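Local coordinates for protein dephospho-CoA kinase (Campylobacter jejuni subsp. jejuni serotype O:2, PDB 4ZO4) that probably catalyses the ATP-dependent phosphorylation of the 3'-hydroxyl group of dephospho-CoA, the final step of coenzyme A biosynthesis, at residues A[6-11]-A[111-116]; A[46-51]-A[61-66]; A[91-96]-A[121-126]; A[135-140]-A[176-181]. All coordinates share one frame; numbering follows the deposited sequence.

Contact 1: A[6-11]-A[111-116]; sequences NAFFVT and NKAFFV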
loop_
_atom_site.group_PDB
_atom_site.type_symbol
_atom_site.label_atom_id
_atom_site.label_comp_id
_atom_site.label_asym_id
_atom_site.label_seq_id
_atom_site.Cartn_x
_atom_site.Cartn_y
_atom_site.Cartn_z
ATOM N N ASN A 6 13.947 23.497 22.097
ATOM C CA ASN A 6 15.350 23.042 22.099
ATOM C C ASN A 6 15.569 21.789 21.306
ATOM O O ASN A 6 16.670 21.226 21.325
ATOM C CB ASN A 6 15.842 22.796 23.530
ATOM C CG ASN A 6 16.052 24.083 24.284
ATOM O OD1 ASN A 6 17.174 24.628 24.338
ATOM N ND2 ASN A 6 14.958 24.626 24.806
ATOM N N ALA A 7 14.515 21.354 20.605
ATOM C CA ALA A 7 14.500 20.064 19.910
ATOM C C ALA A 7 14.925 20.221 18.494
ATOM O O ALA A 7 14.368 21.033 17.766
ATOM C CB ALA A 7 13.112 19.461 19.922
ATOM N N PHE A 8 15.890 19.413 18.087
ATOM C CA PHE A 8 16.286 19.407 16.714
ATOM C C PHE A 8 16.321 17.969 16.217
ATOM O O PHE A 8 16.953 17.117 16.835
ATOM C CB PHE A 8 17.621 20.153 16.569
ATOM C CG PHE A 8 17.497 21.635 16.838
ATOM C CD1 PHE A 8 17.165 22.515 15.823
ATOM C CD2 PHE A 8 17.644 22.136 18.121
ATOM C CE1 PHE A 8 17.009 23.865 16.074
ATOM C CE2 PHE A 8 17.488 23.483 18.376
ATOM C CZ PHE A 8 17.166 24.346 17.350
ATOM N N PHE A 9 15.612 17.686 15.127
ATOM C CA PHE A 9 15.700 16.349 14.540
ATOM C C PHE A 9 16.895 16.315 13.615
ATOM O O PHE A 9 17.136 17.239 12.870
ATOM C CB PHE A 9 14.372 15.918 13.853
ATOM C CG PHE A 9 13.227 15.735 14.837
ATOM C CD1 PHE A 9 13.120 14.572 15.591
ATOM C CD2 PHE A 9 12.319 16.762 15.069
ATOM C CE1 PHE A 9 12.098 14.420 16.530
ATOM C CE2 PHE A 9 11.310 16.624 16.010
ATOM C CZ PHE A 9 11.191 15.446 16.737
ATOM N N VAL A 10 17.675 15.261 13.696
ATOM C CA VAL A 10 18.774 15.128 12.793
ATOM C C VAL A 10 18.523 13.932 11.900
ATOM O O VAL A 10 18.500 12.802 12.368
ATOM C CB VAL A 10 20.067 14.898 13.551
ATOM C CG1 VAL A 10 21.210 14.690 12.564
ATOM C CG2 VAL A 10 20.335 16.074 14.470
ATOM N N THR A 11 18.347 14.175 10.607
ATOM C CA THR A 11 18.078 13.082 9.704
ATOM C C THR A 11 18.972 13.204 8.489
ATOM O O THR A 11 19.416 14.296 8.185
ATOM C CB THR A 11 16.589 13.060 9.310
ATOM O OG1 THR A 11 16.385 12.082 8.298
ATOM C CG2 THR A 11 16.144 14.393 8.789
ATOM N N ASN A 111 16.241 23.227 29.110
ATOM C CA ASN A 111 16.587 24.524 28.515
ATOM C C ASN A 111 17.923 24.638 27.778
ATOM O O ASN A 111 18.459 25.728 27.656
ATOM C CB ASN A 111 16.440 25.630 29.563
ATOM C CG ASN A 111 15.037 26.194 29.604
ATOM O OD1 ASN A 111 14.514 26.626 28.572
ATOM N ND2 ASN A 111 14.417 26.192 30.787
ATOM N N LYS A 112 18.439 23.522 27.271
ATOM C CA LYS A 112 19.584 23.535 26.377
ATOM C C LYS A 112 19.193 22.787 25.088
ATOM O O LYS A 112 18.415 21.838 25.140
ATOM C CB LYS A 112 20.786 22.882 27.061
ATOM C CG LYS A 112 22.102 23.102 26.338
ATOM C CD LYS A 112 23.153 22.070 26.725
ATOM C CE LYS A 112 24.260 22.021 25.680
ATOM N NZ LYS A 112 25.501 21.383 26.186
ATOM N N ALA A 113 19.709 23.236 23.941
ATOM C CA ALA A 113 19.435 22.590 22.658
ATOM C C ALA A 113 19.865 21.144 22.691
ATOM O O ALA A 113 20.915 20.822 23.297
ATOM C CB ALA A 113 20.143 23.298 21.520
ATOM N N PHE A 114 19.043 20.298 22.043
ATOM C CA PHE A 114 19.270 18.857 21.927
ATOM C C PHE A 114 18.806 18.281 20.563
ATOM O O PHE A 114 17.963 18.862 19.865
ATOM C CB PHE A 114 18.606 18.100 23.098
ATOM C CG PHE A 114 17.097 18.104 23.068
ATOM C CD1 PHE A 114 16.392 17.012 22.572
ATOM C CD2 PHE A 114 16.375 19.191 23.561
ATOM C CE1 PHE A 114 15.003 17.017 22.549
ATOM C CE2 PHE A 114 14.982 19.202 23.543
ATOM C CZ PHE A 114 14.295 18.110 23.036
ATOM N N PHE A 115 19.370 17.120 20.220
ATOM C CA PHE A 115 19.211 16.494 18.913
ATOM C C PHE A 115 18.667 15.050 18.988
ATOM O O PHE A 115 19.249 14.167 19.626
ATOM C CB PHE A 115 20.553 16.555 18.162
ATOM C CG PHE A 115 20.998 17.969 17.857
ATOM C CD1 PHE A 115 20.404 18.679 16.823
ATOM C CD2 PHE A 115 21.968 18.606 18.633
ATOM C CE1 PHE A 115 20.767 19.987 16.550
ATOM C CE2 PHE A 115 22.331 19.922 18.368
ATOM C CZ PHE A 115 21.728 20.610 17.319
ATOM N N VAL A 116 17.525 14.833 18.353
ATOM C CA VAL A 116 16.930 13.504 18.219
ATOM C C VAL A 116 17.431 12.941 16.903
ATOM O O VAL A 116 16.983 13.330 15.810
ATOM C CB VAL A 116 15.379 13.570 18.174
ATOM C CG1 VAL A 116 14.779 12.188 18.070
ATOM C CG2 VAL A 116 14.813 14.306 19.392
#

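Contact 2: A[46-51]-A[61-66]; sequences NALELE and NLLKKE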
loop_
_atom_site.group_PDB
_atom_site.type_symbol
_atom_site.label_atom_id
_atom_site.label_comp_id
_atom_site.label_asym_id
_atom_site.label_seq_id
_atom_site.Cartn_x
_atom_site.Cartn_y
_atom_site.Cartn_z
ATOM N N ASN A 46 9.113 -5.346 25.857
ATOM C CA ASN A 46 7.866 -6.076 25.583
ATOM C C ASN A 46 8.174 -7.400 24.945
ATOM O O ASN A 46 7.611 -7.747 23.913
ATOM C CB ASN A 46 6.978 -5.263 24.653
ATOM C CG ASN A 46 6.525 -3.994 25.300
ATOM O OD1 ASN A 46 5.651 -4.027 26.146
ATOM N ND2 ASN A 46 7.172 -2.875 24.966
ATOM N N ALA A 47 9.081 -8.137 25.568
ATOM C CA ALA A 47 9.568 -9.369 25.002
ATOM C C ALA A 47 8.563 -10.489 25.257
ATOM O O ALA A 47 8.267 -11.251 24.348
ATOM C CB ALA A 47 10.946 -9.711 25.556
ATOM N N LEU A 48 8.024 -10.584 26.467
ATOM C CA LEU A 48 7.023 -11.627 26.720
ATOM C C LEU A 48 5.744 -11.425 25.904
ATOM O O LEU A 48 5.225 -12.387 25.329
ATOM C CB LEU A 48 6.677 -11.763 28.209
ATOM C CG LEU A 48 7.753 -12.444 29.062
ATOM C CD1 LEU A 48 7.277 -12.615 30.501
ATOM C CD2 LEU A 48 8.171 -13.782 28.467
ATOM N N GLU A 49 5.222 -10.207 25.841
ATOM C CA GLU A 49 3.967 -10.035 25.113
ATOM C C GLU A 49 4.142 -10.381 23.636
ATOM O O GLU A 49 3.313 -11.062 23.055
ATOM C CB GLU A 49 3.329 -8.659 25.332
ATOM C CG GLU A 49 2.271 -8.684 26.439
ATOM C CD GLU A 49 1.116 -9.703 26.176
ATOM O OE1 GLU A 49 0.606 -10.349 27.151
ATOM O OE2 GLU A 49 0.721 -9.866 24.984
ATOM N N LEU A 50 5.261 -9.972 23.058
ATOM C CA LEU A 50 5.571 -10.257 21.656
ATOM C C LEU A 50 5.668 -11.776 21.375
ATOM O O LEU A 50 5.163 -12.284 20.367
ATOM C CB LEU A 50 6.869 -9.537 21.250
ATOM C CG LEU A 50 6.837 -8.003 21.083
ATOM C CD1 LEU A 50 8.230 -7.391 21.192
ATOM C CD2 LEU A 50 6.230 -7.624 19.732
ATOM N N GLU A 51 6.300 -12.514 22.261
ATOM C CA GLU A 51 6.299 -13.969 22.123
ATOM C C GLU A 51 4.871 -14.500 21.957
ATOM O O GLU A 51 4.639 -15.257 21.016
ATOM C CB GLU A 51 6.965 -14.641 23.304
ATOM C CG GLU A 51 7.342 -16.096 23.059
ATOM C CD GLU A 51 6.226 -17.103 23.340
ATOM O OE1 GLU A 51 6.298 -18.208 22.734
ATOM O OE2 GLU A 51 5.294 -16.804 24.147
ATOM N N ASN A 61 11.452 -20.293 18.306
ATOM C CA ASN A 61 11.253 -19.526 19.509
ATOM C C ASN A 61 11.638 -18.104 19.251
ATOM O O ASN A 61 12.645 -17.823 18.616
ATOM C CB ASN A 61 12.045 -20.092 20.680
ATOM C CG ASN A 61 11.458 -19.678 22.017
ATOM O OD1 ASN A 61 11.372 -18.487 22.328
ATOM N ND2 ASN A 61 11.028 -20.660 22.804
ATOM N N LEU A 62 10.799 -17.205 19.733
ATOM C CA LEU A 62 11.089 -15.801 19.658
ATOM C C LEU A 62 12.082 -15.432 20.731
ATOM O O LEU A 62 13.021 -14.688 20.464
ATOM C CB LEU A 62 9.812 -14.999 19.815
ATOM C CG LEU A 62 9.162 -14.852 18.454
ATOM C CD1 LEU A 62 7.705 -14.471 18.630
ATOM C CD2 LEU A 62 9.910 -13.823 17.605
ATOM N N LEU A 63 11.872 -15.971 21.933
ATOM C CA LEU A 63 12.733 -15.687 23.078
ATOM C C LEU A 63 14.081 -16.401 22.942
ATOM O O LEU A 63 14.140 -17.614 22.721
ATOM C CB LEU A 63 12.039 -16.053 24.396
ATOM C CG LEU A 63 10.680 -15.361 24.597
ATOM C CD1 LEU A 63 10.079 -15.712 25.952
ATOM C CD2 LEU A 63 10.789 -13.851 24.427
ATOM N N LYS A 64 15.148 -15.608 23.072
ATOM C CA LYS A 64 16.535 -16.031 22.865
ATOM C C LYS A 64 17.136 -16.530 24.158
ATOM O O LYS A 64 17.799 -17.570 24.198
ATOM C CB LYS A 64 17.347 -14.836 22.354
ATOM C CG LYS A 64 18.700 -15.180 21.749
ATOM C CD LYS A 64 19.085 -14.240 20.603
ATOM C CE LYS A 64 19.741 -12.945 21.088
ATOM N NZ LYS A 64 20.011 -11.991 19.960
ATOM N N LYS A 65 16.920 -15.766 25.219
ATOM C CA LYS A 65 17.438 -16.130 26.517
ATOM C C LYS A 65 16.498 -15.561 27.572
ATOM O O LYS A 65 15.356 -16.017 27.679
ATOM C CB LYS A 65 18.901 -15.664 26.675
ATOM C CG LYS A 65 19.579 -16.129 27.969
ATOM C CD LYS A 65 20.958 -15.491 28.179
ATOM C CE LYS A 65 21.255 -15.311 29.689
ATOM N NZ LYS A 65 22.678 -14.876 29.918
ATOM N N GLU A 66 16.949 -14.555 28.317
ATOM C CA GLU A 66 16.246 -14.135 29.517
ATOM C C GLU A 66 15.373 -12.960 29.171
ATOM O O GLU A 66 15.762 -11.800 29.337
ATOM C CB GLU A 66 17.221 -13.811 30.649
ATOM C CG GLU A 66 17.820 -15.069 31.266
ATOM C CD GLU A 66 18.711 -14.786 32.451
ATOM O OE1 GLU A 66 19.655 -15.582 32.677
ATOM O OE2 GLU A 66 18.472 -13.771 33.147
#

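Contact 3: A[91-96]-A[121-126]; sequences FTHPKI and FFESGA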
loop_
_atom_site.group_PDB
_atom_site.type_symbol
_atom_site.label_atom_id
_atom_site.label_comp_id
_atom_site.label_asym_id
_atom_site.label_seq_id
_atom_site.Cartn_x
_atom_site.Cartn_y
_atom_site.Cartn_z
ATOM N N PHE A 91 1.645 -2.551 17.069
ATOM C CA PHE A 91 2.163 -2.792 18.413
ATOM C C PHE A 91 3.173 -1.760 18.872
ATOM O O PHE A 91 3.124 -1.357 20.022
ATOM C CB PHE A 91 2.816 -4.155 18.483
ATOM C CG PHE A 91 3.089 -4.613 19.873
ATOM C CD1 PHE A 91 2.065 -5.062 20.689
ATOM C CD2 PHE A 91 4.376 -4.636 20.354
ATOM C CE1 PHE A 91 2.336 -5.515 21.984
ATOM C CE2 PHE A 91 4.664 -5.069 21.631
ATOM C CZ PHE A 91 3.649 -5.527 22.443
ATOM N N THR A 92 4.103 -1.374 17.986
ATOM C CA THR A 92 5.305 -0.635 18.377
ATOM C C THR A 92 5.131 0.872 18.267
ATOM O O THR A 92 5.589 1.616 19.104
ATOM C CB THR A 92 6.497 -1.006 17.479
ATOM O OG1 THR A 92 6.121 -0.898 16.106
ATOM C CG2 THR A 92 6.946 -2.411 17.733
ATOM N N HIS A 93 4.472 1.313 17.204
ATOM C CA HIS A 93 4.314 2.727 16.920
ATOM C C HIS A 93 3.927 3.584 18.128
ATOM O O HIS A 93 4.615 4.563 18.415
ATOM C CB HIS A 93 3.331 2.972 15.772
ATOM C CG HIS A 93 3.838 2.568 14.421
ATOM N ND1 HIS A 93 3.033 2.566 13.295
ATOM C CD2 HIS A 93 5.058 2.153 14.008
ATOM C CE1 HIS A 93 3.751 2.197 12.247
ATOM N NE2 HIS A 93 4.976 1.920 12.653
ATOM N N PRO A 94 2.818 3.264 18.819
ATOM C CA PRO A 94 2.502 4.146 19.964
ATOM C C PRO A 94 3.533 4.071 21.124
ATOM O O PRO A 94 3.750 5.064 21.840
ATOM C CB PRO A 94 1.135 3.661 20.407
ATOM C CG PRO A 94 1.011 2.251 19.862
ATOM C CD PRO A 94 1.777 2.245 18.588
ATOM N N LYS A 95 4.186 2.928 21.280
ATOM C CA LYS A 95 5.216 2.745 22.311
ATOM C C LYS A 95 6.480 3.502 21.991
ATOM O O LYS A 95 7.139 4.051 22.893
ATOM C CB LYS A 95 5.569 1.266 22.472
ATOM C CG LYS A 95 4.503 0.493 23.188
ATOM C CD LYS A 95 4.686 -1.003 23.004
ATOM C CE LYS A 95 3.561 -1.821 23.642
ATOM N NZ LYS A 95 2.375 -2.011 22.740
ATOM N N ILE A 96 6.827 3.534 20.710
ATOM C CA ILE A 96 7.996 4.308 20.283
ATOM C C ILE A 96 7.695 5.821 20.420
ATOM O O ILE A 96 8.477 6.575 21.023
ATOM C CB ILE A 96 8.464 3.927 18.862
ATOM C CG1 ILE A 96 8.713 2.405 18.705
ATOM C CG2 ILE A 96 9.782 4.597 18.595
ATOM C CD1 ILE A 96 8.817 1.892 17.270
ATOM N N PHE A 121 12.924 7.980 7.097
ATOM C CA PHE A 121 11.532 7.507 6.914
ATOM C C PHE A 121 10.981 6.762 8.132
ATOM O O PHE A 121 10.410 5.704 8.013
ATOM C CB PHE A 121 11.408 6.662 5.643
ATOM C CG PHE A 121 11.768 7.403 4.392
ATOM C CD1 PHE A 121 13.087 7.444 3.952
ATOM C CD2 PHE A 121 10.788 8.056 3.652
ATOM C CE1 PHE A 121 13.424 8.126 2.807
ATOM C CE2 PHE A 121 11.120 8.744 2.511
ATOM C CZ PHE A 121 12.444 8.785 2.089
ATOM N N PHE A 122 11.123 7.352 9.307
ATOM C CA PHE A 122 10.770 6.710 10.561
ATOM C C PHE A 122 9.307 6.833 10.681
ATOM O O PHE A 122 8.740 7.804 10.228
ATOM C CB PHE A 122 11.402 7.450 11.731
ATOM C CG PHE A 122 11.612 6.619 12.963
ATOM C CD1 PHE A 122 11.080 7.015 14.162
ATOM C CD2 PHE A 122 12.393 5.471 12.924
ATOM C CE1 PHE A 122 11.310 6.284 15.304
ATOM C CE2 PHE A 122 12.615 4.716 14.060
ATOM C CZ PHE A 122 12.069 5.126 15.252
ATOM N N GLU A 123 8.707 5.877 11.374
ATOM C CA GLU A 123 7.300 5.615 11.263
ATOM C C GLU A 123 6.424 6.201 12.359
ATOM O O GLU A 123 5.351 6.747 12.078
ATOM C CB GLU A 123 7.093 4.102 11.230
ATOM C CG GLU A 123 7.375 3.462 9.885
ATOM C CD GLU A 123 6.934 2.004 9.811
ATOM O OE1 GLU A 123 6.577 1.406 10.857
ATOM O OE2 GLU A 123 6.947 1.447 8.697
ATOM N N SER A 124 6.850 6.071 13.603
ATOM C CA SER A 124 5.884 6.078 14.717
ATOM C C SER A 124 5.101 7.375 15.010
ATOM O O SER A 124 4.472 7.497 16.059
ATOM C CB SER A 124 6.562 5.555 15.972
ATOM O OG SER A 124 6.918 4.197 15.758
ATOM N N GLY A 125 5.102 8.315 14.070
ATOM C CA GLY A 125 4.291 9.518 14.170
ATOM C C GLY A 125 4.825 10.576 13.230
ATOM O O GLY A 125 5.840 10.358 12.548
ATOM N N ALA A 126 4.132 11.713 13.188
ATOM C CA ALA A 126 4.561 12.874 12.406
ATOM C C ALA A 126 5.317 13.834 13.322
ATOM O O ALA A 126 4.714 14.653 14.023
ATOM C CB ALA A 126 3.364 13.561 11.769
#

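Contact 4: A[135-140]-A[176-181]; sequences VIYTPK and DFIIKN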
loop_
_atom_site.group_PDB
_atom_site.type_symbol
_atom_site.label_atom_id
_atom_site.label_comp_id
_atom_site.label_asym_id
_atom_site.label_seq_id
_atom_site.Cartn_x
_atom_site.Cartn_y
_atom_site.Cartn_z
ATOM N N VAL A 135 18.038 18.199 7.849
ATOM C CA VAL A 135 18.321 17.138 6.925
ATOM C C VAL A 135 19.709 17.328 6.347
ATOM O O VAL A 135 20.020 18.385 5.773
ATOM C CB VAL A 135 17.292 17.072 5.781
ATOM C CG1 VAL A 135 17.614 15.884 4.878
ATOM C CG2 VAL A 135 15.879 16.951 6.330
ATOM N N ILE A 136 20.526 16.298 6.490
ATOM C CA ILE A 136 21.786 16.236 5.805
ATOM C C ILE A 136 21.596 15.510 4.489
ATOM O O ILE A 136 21.323 14.305 4.451
ATOM C CB ILE A 136 22.848 15.528 6.637
ATOM C CG1 ILE A 136 22.965 16.236 7.988
ATOM C CG2 ILE A 136 24.164 15.586 5.892
ATOM C CD1 ILE A 136 23.569 15.396 9.078
ATOM N N TYR A 137 21.769 16.278 3.424
ATOM C CA TYR A 137 21.421 15.902 2.083
ATOM C C TYR A 137 22.676 15.745 1.221
ATOM O O TYR A 137 23.566 16.607 1.244
ATOM C CB TYR A 137 20.564 17.012 1.496
ATOM C CG TYR A 137 20.062 16.766 0.104
ATOM C CD1 TYR A 137 19.584 15.502 -0.278
ATOM C CD2 TYR A 137 19.997 17.802 -0.819
ATOM C CE1 TYR A 137 19.081 15.289 -1.541
ATOM C CE2 TYR A 137 19.491 17.597 -2.093
ATOM C CZ TYR A 137 19.034 16.333 -2.439
ATOM O OH TYR A 137 18.540 16.095 -3.700
ATOM N N THR A 138 22.729 14.644 0.469
ATOM C CA THR A 138 23.713 14.430 -0.586
ATOM C C THR A 138 23.037 14.283 -1.971
ATOM O O THR A 138 22.566 13.216 -2.312
ATOM C CB THR A 138 24.519 13.168 -0.277
ATOM O OG1 THR A 138 24.941 13.191 1.101
ATOM C CG2 THR A 138 25.713 13.082 -1.194
ATOM N N PRO A 139 22.986 15.351 -2.778
ATOM C CA PRO A 139 22.300 15.258 -4.075
ATOM C C PRO A 139 22.755 14.060 -4.892
ATOM O O PRO A 139 23.882 13.601 -4.734
ATOM C CB PRO A 139 22.722 16.532 -4.810
ATOM C CG PRO A 139 23.279 17.441 -3.783
ATOM C CD PRO A 139 23.773 16.588 -2.653
ATOM N N LYS A 140 21.892 13.570 -5.768
ATOM C CA LYS A 140 22.203 12.398 -6.609
ATOM C C LYS A 140 21.650 12.578 -8.003
ATOM O O LYS A 140 20.653 13.267 -8.201
ATOM C CB LYS A 140 21.595 11.128 -6.026
ATOM C CG LYS A 140 22.218 10.679 -4.720
ATOM C CD LYS A 140 23.612 10.127 -4.917
ATOM C CE LYS A 140 24.090 9.504 -3.625
ATOM N NZ LYS A 140 25.432 8.903 -3.811
ATOM N N ASP A 176 13.316 22.041 7.832
ATOM C CA ASP A 176 13.582 23.466 8.119
ATOM C C ASP A 176 14.994 23.856 7.671
ATOM O O ASP A 176 15.211 24.936 7.141
ATOM C CB ASP A 176 13.464 23.776 9.613
ATOM C CG ASP A 176 12.137 23.344 10.212
ATOM O OD1 ASP A 176 11.105 23.922 9.826
ATOM O OD2 ASP A 176 12.152 22.436 11.082
ATOM N N PHE A 177 15.949 22.961 7.891
ATOM C CA PHE A 177 17.356 23.241 7.663
ATOM C C PHE A 177 18.016 22.084 6.927
ATOM O O PHE A 177 18.037 20.966 7.408
ATOM C CB PHE A 177 18.074 23.460 9.005
ATOM C CG PHE A 177 17.378 24.436 9.920
ATOM C CD1 PHE A 177 17.006 25.704 9.458
ATOM C CD2 PHE A 177 17.125 24.115 11.248
ATOM C CE1 PHE A 177 16.372 26.618 10.292
ATOM C CE2 PHE A 177 16.502 25.028 12.095
ATOM C CZ PHE A 177 16.115 26.276 11.614
ATOM N N ILE A 178 18.566 22.393 5.767
ATOM C CA ILE A 178 19.252 21.448 4.915
ATOM C C ILE A 178 20.738 21.752 4.928
ATOM O O ILE A 178 21.150 22.821 4.507
ATOM C CB ILE A 178 18.777 21.569 3.433
ATOM C CG1 ILE A 178 17.257 21.388 3.337
ATOM C CG2 ILE A 178 19.489 20.543 2.546
ATOM C CD1 ILE A 178 16.697 21.382 1.921
ATOM N N ILE A 179 21.531 20.793 5.368
ATOM C CA ILE A 179 22.978 20.838 5.263
ATOM C C ILE A 179 23.435 20.013 4.075
ATOM O O ILE A 179 23.397 18.793 4.127
ATOM C CB ILE A 179 23.590 20.226 6.528
ATOM C CG1 ILE A 179 23.242 21.115 7.734
ATOM C CG2 ILE A 179 25.096 20.015 6.374
ATOM C CD1 ILE A 179 23.772 20.592 9.056
ATOM N N LYS A 180 23.859 20.688 3.002
ATOM C CA LYS A 180 24.448 20.049 1.800
ATOM C C LYS A 180 25.585 19.136 2.244
ATOM O O LYS A 180 25.987 19.169 3.393
ATOM C CB LYS A 180 24.978 21.126 0.837
ATOM C CG LYS A 180 24.549 21.020 -0.619
ATOM C CD LYS A 180 23.034 20.871 -0.772
ATOM C CE LYS A 180 22.441 21.838 -1.791
ATOM N NZ LYS A 180 22.097 23.150 -1.152
ATOM N N ASN A 181 26.078 18.288 1.357
ATOM C CA ASN A 181 27.098 17.303 1.725
ATOM C C ASN A 181 27.713 16.733 0.464
ATOM O O ASN A 181 27.820 15.519 0.286
ATOM C CB ASN A 181 26.484 16.172 2.554
ATOM C CG ASN A 181 27.519 15.172 3.042
ATOM O OD1 ASN A 181 28.697 15.489 3.131
ATOM N ND2 ASN A 181 27.075 13.956 3.366
#

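Contact 1: A[6-11]-A[111-116]
Phe114 lays one face of its ring beneath Ala7, whose CA stands 3.9 Å from the ring centroid, 20° off the ring normal, in a CH-pi contact. With chi1 at 69°, CG lies between the backbone N and the carbonyl carbon, a rotation that tucks the ring against Ala7; the alanine is the bump on this face, its CB 3.6 Å from Phe114 CZ. Further along the same face of the sheet, the Val116 branches and the Phe9 ring lie side by side and point the same way, with Val116 CB 3.6 Å from Phe9 CD1. Met104 of helix 82-109 fits against Ala7, Phe9 and Val116. The opposite face carries Phe8, Phe115 and Val10. Here Phe8 and Val10 CG2 flank the Phe115 ring: the two rings are inclined at 41° with centroids 5.5 Å apart, neither stacked nor edge-to-face, while Val10 CG2 drops to 3.5 Å from Phe115 CD1. Helix 15-27 closes over Val10 and Phe115. Between the faces the strands are stitched in parallel register by Phe114 N to Asn6 O, Phe8 N to Phe114 O, Val116 N to Phe8 O and Val10 N to Val116 O. Such pairing joins two neighbouring strands of the five-stranded parallel sheet (order 2-3-1-4-5) of a P-loop kinase, in which strand 7-12 leads into the predicted ATP-binding loop at Ala15 to Thr20.

Contact 2: A[46-51]-A[61-66]
Leu63 pushes its isobutyl group against one side of helix 47-54, touching Ala47, Leu48 and Glu51. The van der Waals contacts split between its two branches. CD1 meets Leu48 CD2 at 3.7 Å, the two side chains crossing at about a right angle, whereas CD2 rests 3.6 Å from Ala47 O, in the first turn of the helix. At the fork itself, Leu63 CG lies 3.7 Å from Glu51 CG. Here the glutamate contributes its aliphatic stem, CG standing anti to the backbone N (chi1 -164°). Leu62 uses another surface, setting CD1 against helix backbone, 3.8 Å from Glu51 CA and close to Leu50 O. Ile69, farther along the same loop, packs on Ala47 and Leu50.

No hydrogen bond crosses the contact; the polar bonds lie within the segments or lead to neighbours, as from the Leu62 backbone to Asp70. Glu51 N donates to Ala47 O at 3.1 Å in the ordinary helical manner. In the loop, Leu63 N reaches Asn61 OD1 in a weak bond of the Asx-turn kind, bent to 121° at the hydrogen. The arrangement is that of a short helix whose following connection folds back along it, part of the helical insertion after strand 31-34 that, as in other CoaE kinases, probably belongs to the CoA-binding region.

Contact 3: A[91-96]-A[121-126]
Phe122 touches Ile96 with the far end of its ring, CE1 lying 4.0 Å from Ile96 CG2 in an oblique approach. The ring also packs on Ala35 and Asp36 of helix 35-45. Next comes Glu123, the polar centre of the contact. Its chain runs out extended beyond CG and brings OE1 to the edge of the imidazole, where His93 NE2 donates to it in a bond modelled very short, at 2.5 Å, and fairly straight (160°). The carboxylate plane stands almost perpendicular to the ring, at 87°. OE1 alone of the two oxygens takes this bond, while OE2 is engaged in a salt bridge with Lys85 of the second subunit. The pair thus fastens the loop between strands 114-117 and 132-136 of the P-loop kinase fold to helix 82-109, right at a subunit interface. Ser124 follows, fitting between His93 and Ile96. Its OG sits 3.3 Å from Ile96 CD1 and equally close to His93 CD2, approaching the imidazole obliquely. That hydroxyl, although bordered by carbon on the helix side, is hydrogen-bonded to Asn80 ND2 of the second subunit, while Ser124 CB leans on the backbone carbonyl of His93, 3.3 Å from its O.

Contact 4: A[135-140]-A[176-181]
Tyr137 overlaps Ile178 with the root of its side chain, CB lying 3.8 Å from Ile178 CG2, while the ring carries on past it. CG stands anti to the backbone N (chi1 -178°), a rotation that leaves Pro139 N, two residues on, 4.0 Å above the centre of one ring face. On the other side of the pair Ile136 sends CG2 to 4.1 Å from Asn181 CB, the side chains crossing at a slant, and Phe188 of helix 185-200 packs on both residues. The backbones beneath run in parallel: Val135 N donates to Phe177 O at 2.8 Å, Ile179 N to Val135 O, and Tyr137 N to Ile179 O at 3.1 Å, the last approaching from 34° out of the carbonyl plane. Joined through helices 144-151 and 155-172, the two parallel strands form a beta-alpha-beta crossover at one margin of the chain's sheet. Beyond the last strand bond the backbones stay in step, and side chains add a weak link: Asn181 ND2 to Thr138 OG1, 3.2 Å long and bent to 125° at the hydrogen. Thr138 CG2, for its part, rests 3.5 Å from Asn181 O, and Thr138 N is bound to Ser13 OG.

In the fold
Contacts 1 and 4, with centres about 17 Å apart, share the parallel sheet and meet where strand 7-12 borders strand 132-136, Thr11 O lying 2.8 Å from Ile136 N in a probable hydrogen bond. Contact 3, about 18 Å from contact 1 between centres, ties helix 82-109 to a loop leaving the sheet. Contact 2 lies in the outlying helical part, about 39 Å from contact 4 between centres, yet packs on contact 3 through Leu50 and Phe91. Along the chain contacts 1 and 3 interlock and contact 4 comes last. Contacts 1 and 4 thus build the core carrying the predicted ATP loop; contacts 2 and 3 join the helical part, probably CoA-binding, to it and to the second subunit.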